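Local coordinates for cytoplasmic protein (Cryptococcus neoformans var. grubii serotype A, PDB 7LPO) that probably hydrolyses steryl beta-glucosides, as a member of glycoside hydrolase family 5, splitting the sugar from its sterol, at residues L457-K462 with G523-M528; S548-M553 with A661-C666. One frame throughout, in Å; residues are numbered along the deposited sequence.

How the contacts relate
Following the chain from the N terminus, helix 456-461 comes first, and contact 1 closes a loop from it to 523-528, just after strand 518-522. Helix 547-559 follows, and contact 2 closes a longer loop, part of it not modelled, to the short helix 662-665 ahead of strand 669-673. The two closures run in series, neither nested nor crossed, yet they adjoin with centres about 12 Å apart. The loop at 523-528 lies between the helices: Y526 O probably accepts a hydrogen bond from Q549 NE2 at 2.8 Å, and I524 packs against M553. Together the two contacts join the barrel-type catalytic fold, through helix 547-559, to the chain entering the C-terminal strands.

Contact 1. Residues L457-K462 with G523-M528; sequences LTLMTK and GIPYDM
K462 and M528 bring the two backbones to within 4.7 Å, CA to CA, where helix 456-461 ends against the loop that follows strand 518-522. Such strand-to-helix loops belong to the TIM-barrel architecture of glycoside hydrolase family 5. L459 CD1 packs 4.3 Å from P525 CD, and the L459 side chain is also about 4 Å from a bound Tris molecule, which may mark a pocket. P525 turns its compact ring against the last helical turn, with CG 3.5 Å from T458 O; a rigid apolar residue suits this wall. With T458 OG1 at chi1 -57°, beside the backbone N, the methyl CG2 lies anti to that N and faces the loop, 3.7 Å from M528 CE, while the hydroxyl is taken up by D455. K462 leaves the helix with positive phi, and its O receives a CA-H...O contact from M528 CA at 3.2 Å. Its long chain, extended beyond CG, then crosses to D527: NZ forms a salt bridge with OD2 at 3.1 Å, approaching the syn lone pair. The same ammonium also bonds G587 O, so two acceptors hold it, which would probably steady its charge beside the buried carboxylate of D527. Just before K462, T461 ties the helix end to L457 O one turn back, its N and its OG1, the latter at 2.6 Å, reaching that oxygen from opposite faces of the carbonyl plane.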
loop_
_atom_site.group_PDB
_atom_site.type_symbol
_atom_site.label_atom_id
_atom_site.label_comp_id
_atom_site.label_asym_id
_atom_site.label_seq_id
_atom_site.Cartn_x
_atom_site.Cartn_y
_atom_site.Cartn_z
ATOM N N LEU A 457 5.756 13.014 7.659
ATOM C CA LEU A 457 6.509 14.251 7.510
ATOM C C LEU A 457 7.545 14.119 6.398
ATOM O O LEU A 457 7.704 15.018 5.563
ATOM C CB LEU A 457 7.183 14.618 8.833
ATOM C CG LEU A 457 8.093 15.845 8.738
ATOM C CD1 LEU A 457 7.254 17.093 8.462
ATOM C CD2 LEU A 457 8.928 16.049 9.990
ATOM N N THR A 458 8.299 13.023 6.405
ATOM C CA THR A 458 9.314 12.817 5.380
ATOM C C THR A 458 8.681 12.661 4.003
ATOM O O THR A 458 9.138 13.264 3.022
ATOM C CB THR A 458 10.156 11.592 5.734
ATOM O OG1 THR A 458 10.740 11.780 7.036
ATOM C CG2 THR A 458 11.248 11.377 4.715
ATOM N N LEU A 459 7.609 11.874 3.920
ATOM C CA LEU A 459 6.938 11.651 2.645
ATOM C C LEU A 459 6.435 12.958 2.046
ATOM O O LEU A 459 6.659 13.234 0.864
ATOM C CB LEU A 459 5.787 10.674 2.851
ATOM C CG LEU A 459 5.107 10.072 1.628
ATOM C CD1 LEU A 459 6.076 9.237 0.844
ATOM C CD2 LEU A 459 3.908 9.247 2.076
ATOM N N MET A 460 5.761 13.785 2.848
ATOM C CA MET A 460 5.121 14.971 2.284
ATOM C C MET A 460 6.116 16.083 1.979
ATOM O O MET A 460 5.946 16.815 0.996
ATOM C CB MET A 460 4.043 15.493 3.231
ATOM C CG MET A 460 3.035 14.441 3.660
ATOM S SD MET A 460 2.067 13.744 2.282
ATOM C CE MET A 460 1.244 15.196 1.691
ATOM N N THR A 461 7.138 16.257 2.813
ATOM C CA THR A 461 8.095 17.339 2.616
ATOM C C THR A 461 9.262 16.930 1.736
ATOM O O THR A 461 10.057 17.802 1.348
ATOM C CB THR A 461 8.633 17.829 3.961
ATOM O OG1 THR A 461 9.387 16.779 4.582
ATOM C CG2 THR A 461 7.490 18.241 4.877
ATOM N N LYS A 462 9.380 15.638 1.402
ATOM C CA LYS A 462 10.514 15.099 0.647
ATOM C C LYS A 462 11.850 15.656 1.196
ATOM O O LYS A 462 12.716 16.099 0.462
ATOM C CB LYS A 462 10.346 15.389 -0.852
ATOM C CG LYS A 462 9.028 14.796 -1.369
ATOM C CD LYS A 462 8.852 14.964 -2.852
ATOM C CE LYS A 462 7.773 14.008 -3.366
ATOM N NZ LYS A 462 7.484 14.249 -4.794
ATOM N N GLY A 523 7.901 3.041 3.403
ATOM C CA GLY A 523 8.958 3.529 2.527
ATOM C C GLY A 523 9.206 5.012 2.693
ATOM O O GLY A 523 8.572 5.683 3.509
ATOM N N ILE A 524 10.144 5.515 1.891
ATOM C CA ILE A 524 10.566 6.917 1.947
ATOM C C ILE A 524 10.791 7.434 0.535
ATOM O O ILE A 524 11.017 6.657 -0.402
ATOM C CB ILE A 524 11.857 7.114 2.774
ATOM C CG1 ILE A 524 12.998 6.270 2.199
ATOM C CG2 ILE A 524 11.640 6.731 4.239
ATOM C CD1 ILE A 524 14.001 7.033 1.352
ATOM N N PRO A 525 10.747 8.758 0.357
ATOM C CA PRO A 525 11.003 9.346 -0.970
ATOM C C PRO A 525 12.490 9.547 -1.245
ATOM O O PRO A 525 13.232 10.067 -0.409
ATOM C CB PRO A 525 10.273 10.690 -0.909
ATOM C CG PRO A 525 10.375 11.075 0.571
ATOM C CD PRO A 525 10.275 9.759 1.336
ATOM N N TYR A 526 12.911 9.161 -2.444
ATOM C CA TYR A 526 14.300 9.298 -2.851
ATOM C C TYR A 526 14.582 10.611 -3.570
ATOM O O TYR A 526 15.749 11.014 -3.657
ATOM C CB TYR A 526 14.701 8.118 -3.745
ATOM C CG TYR A 526 15.008 6.866 -2.957
ATOM C CD1 TYR A 526 16.268 6.649 -2.434
ATOM C CD2 TYR A 526 14.031 5.915 -2.712
ATOM C CE1 TYR A 526 16.554 5.511 -1.695
ATOM C CE2 TYR A 526 14.312 4.771 -1.967
ATOM C CZ TYR A 526 15.578 4.585 -1.470
ATOM O OH TYR A 526 15.881 3.459 -0.768
ATOM N N ASP A 527 13.548 11.290 -4.068
ATOM C CA ASP A 527 13.720 12.574 -4.747
ATOM C C ASP A 527 13.792 13.741 -3.770
ATOM O O ASP A 527 13.240 14.814 -4.031
ATOM C CB ASP A 527 12.600 12.787 -5.765
ATOM C CG ASP A 527 11.202 12.678 -5.157
ATOM O OD1 ASP A 527 11.019 11.938 -4.165
ATOM O OD2 ASP A 527 10.270 13.315 -5.698
ATOM N N MET A 528 14.489 13.553 -2.652
ATOM C CA MET A 528 14.613 14.595 -1.645
ATOM C C MET A 528 15.472 15.746 -2.136
ATOM O O MET A 528 16.339 15.578 -2.994
ATOM C CB MET A 528 15.259 14.050 -0.385
ATOM C CG MET A 528 14.534 12.932 0.258
ATOM S SD MET A 528 15.457 12.430 1.701
ATOM C CE MET A 528 14.221 11.407 2.511
#

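Contact 2. Residues S548-M553 with A661-C666; sequences SQQKAM and AVAAFC
F665 touches M553 with its CB, 4.1 Å from M553 CG, while its ring swings away from the helix of M553: one face lies against V662 CA, 3.5 Å above the plane and offset toward the rim, and W94 meets the ring edge-to-face. The other flat group is the amide of Q550. The methyl of A663 sits over one of its faces, nearly equidistant from three atoms, with NE2 the closest at 3.8 Å. Q550 reaches there because CG is anti to the backbone N (chi1 -178°) and the chain stays extended, so its aliphatic part lies alongside the short helix.

The remaining interface consists largely of alanine methyls. A661, at the N-cap position with positive phi, sets CB 3.8 Å from Q550 CA. One turn on, the A664 methyl fits between Q550 and M553, with CB 3.4 Å from Q550 O and 3.5 Å from M553 CG. Side chains this small let the backbones approach closely; the CA atoms of Q550 and A661 are 4.9 Å apart. M553 suits its place for the opposite reason, having a long, flexible chain: chi1 -172° sets CG anti to the backbone N and against A664 CB and F665 CB, and the bends beyond it carry SD toward I524. No hydrogen bond crosses the contact.

Close apolar packing of two helices through small residues is the motif, and here it joins helix 547-559 of the barrel-type catalytic fold to the short helix 662-665, which leads into strand 669-673.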
loop_
_atom_site.group_PDB
_atom_site.type_symbol
_atom_site.label_atom_id
_atom_site.label_comp_id
_atom_site.label_asym_id
_atom_site.label_seq_id
_atom_site.Cartn_x
_atom_site.Cartn_y
_atom_site.Cartn_z
ATOM N N SER A 548 20.961 11.376 3.233
ATOM C CA SER A 548 19.669 11.724 3.824
ATOM C C SER A 548 18.632 10.630 3.590
ATOM O O SER A 548 17.881 10.266 4.505
ATOM C CB SER A 548 19.176 13.052 3.259
ATOM O OG SER A 548 19.869 14.121 3.866
ATOM N N GLN A 549 18.562 10.099 2.371
ATOM C CA GLN A 549 17.635 9.005 2.113
ATOM C C GLN A 549 17.956 7.808 3.000
ATOM O O GLN A 549 17.049 7.115 3.491
ATOM C CB GLN A 549 17.695 8.625 0.638
ATOM C CG GLN A 549 17.133 9.696 -0.304
ATOM C CD GLN A 549 18.160 10.738 -0.727
ATOM O OE1 GLN A 549 19.169 10.953 -0.053
ATOM N NE2 GLN A 549 17.894 11.406 -1.851
ATOM N N GLN A 550 19.251 7.577 3.246
ATOM C CA GLN A 550 19.684 6.439 4.042
ATOM C C GLN A 550 19.210 6.561 5.489
ATOM O O GLN A 550 18.672 5.607 6.054
ATOM C CB GLN A 550 21.200 6.327 3.982
ATOM C CG GLN A 550 21.767 5.147 4.730
ATOM C CD GLN A 550 23.201 4.856 4.339
ATOM O OE1 GLN A 550 24.063 4.734 5.200
ATOM N NE2 GLN A 550 23.463 4.750 3.048
ATOM N N LYS A 551 19.409 7.730 6.103
ATOM C CA LYS A 551 18.928 7.923 7.469
ATOM C C LYS A 551 17.415 7.749 7.549
ATOM O O LYS A 551 16.901 7.065 8.442
ATOM C CB LYS A 551 19.332 9.307 7.980
ATOM C CG LYS A 551 20.828 9.514 8.167
ATOM C CD LYS A 551 21.096 10.841 8.865
ATOM C CE LYS A 551 22.362 11.511 8.369
ATOM N NZ LYS A 551 23.547 10.610 8.466
ATOM N N ALA A 552 16.678 8.388 6.638
ATOM C CA ALA A 552 15.223 8.261 6.647
ATOM C C ALA A 552 14.805 6.805 6.507
ATOM O O ALA A 552 13.988 6.300 7.287
ATOM C CB ALA A 552 14.617 9.106 5.523
ATOM N N MET A 553 15.350 6.116 5.504
ATOM C CA MET A 553 15.074 4.700 5.294
ATOM C C MET A 553 15.401 3.879 6.543
ATOM O O MET A 553 14.607 3.042 6.971
ATOM C CB MET A 553 15.893 4.190 4.107
ATOM C CG MET A 553 15.571 2.790 3.641
ATOM S SD MET A 553 14.067 2.716 2.620
ATOM C CE MET A 553 13.049 1.778 3.625
ATOM N N ALA A 661 20.629 3.899 -1.335
ATOM C CA ALA A 661 20.583 3.712 0.115
ATOM C C ALA A 661 20.398 2.243 0.482
ATOM O O ALA A 661 19.684 1.909 1.427
ATOM C CB ALA A 661 19.484 4.565 0.748
ATOM N N VAL A 662 21.051 1.362 -0.279
ATOM C CA VAL A 662 20.987 -0.073 -0.028
ATOM C C VAL A 662 21.397 -0.405 1.403
ATOM O O VAL A 662 20.876 -1.350 2.001
ATOM C CB VAL A 662 21.864 -0.811 -1.068
ATOM C CG1 VAL A 662 23.350 -0.583 -0.785
ATOM C CG2 VAL A 662 21.532 -2.278 -1.103
ATOM N N ALA A 663 22.323 0.359 1.983
ATOM C CA ALA A 663 22.760 0.052 3.340
ATOM C C ALA A 663 21.599 0.082 4.329
ATOM O O ALA A 663 21.639 -0.608 5.354
ATOM C CB ALA A 663 23.846 1.027 3.777
ATOM N N ALA A 664 20.555 0.857 4.045
ATOM C CA ALA A 664 19.455 0.988 4.992
ATOM C C ALA A 664 18.357 -0.044 4.781
ATOM O O ALA A 664 17.759 -0.500 5.762
ATOM C CB ALA A 664 18.855 2.396 4.916
ATOM N N PHE A 665 18.068 -0.439 3.537
ATOM C CA PHE A 665 16.971 -1.378 3.328
ATOM C C PHE A 665 17.414 -2.832 3.236
ATOM O O PHE A 665 16.570 -3.718 3.386
ATOM C CB PHE A 665 16.131 -0.998 2.092
ATOM C CG PHE A 665 16.836 -1.083 0.759
ATOM C CD1 PHE A 665 17.138 -2.303 0.179
ATOM C CD2 PHE A 665 17.107 0.072 0.044
ATOM C CE1 PHE A 665 17.740 -2.367 -1.070
ATOM C CE2 PHE A 665 17.697 0.018 -1.211
ATOM C CZ PHE A 665 18.014 -1.204 -1.771
ATOM N N CYS A 666 18.699 -3.105 3.035
ATOM C CA CYS A 666 19.225 -4.469 3.034
ATOM C C CYS A 666 19.888 -4.708 4.386
ATOM O O CYS A 666 20.947 -4.137 4.670
ATOM C CB CYS A 666 20.215 -4.674 1.889
ATOM S SG CYS A 666 20.838 -6.366 1.778
#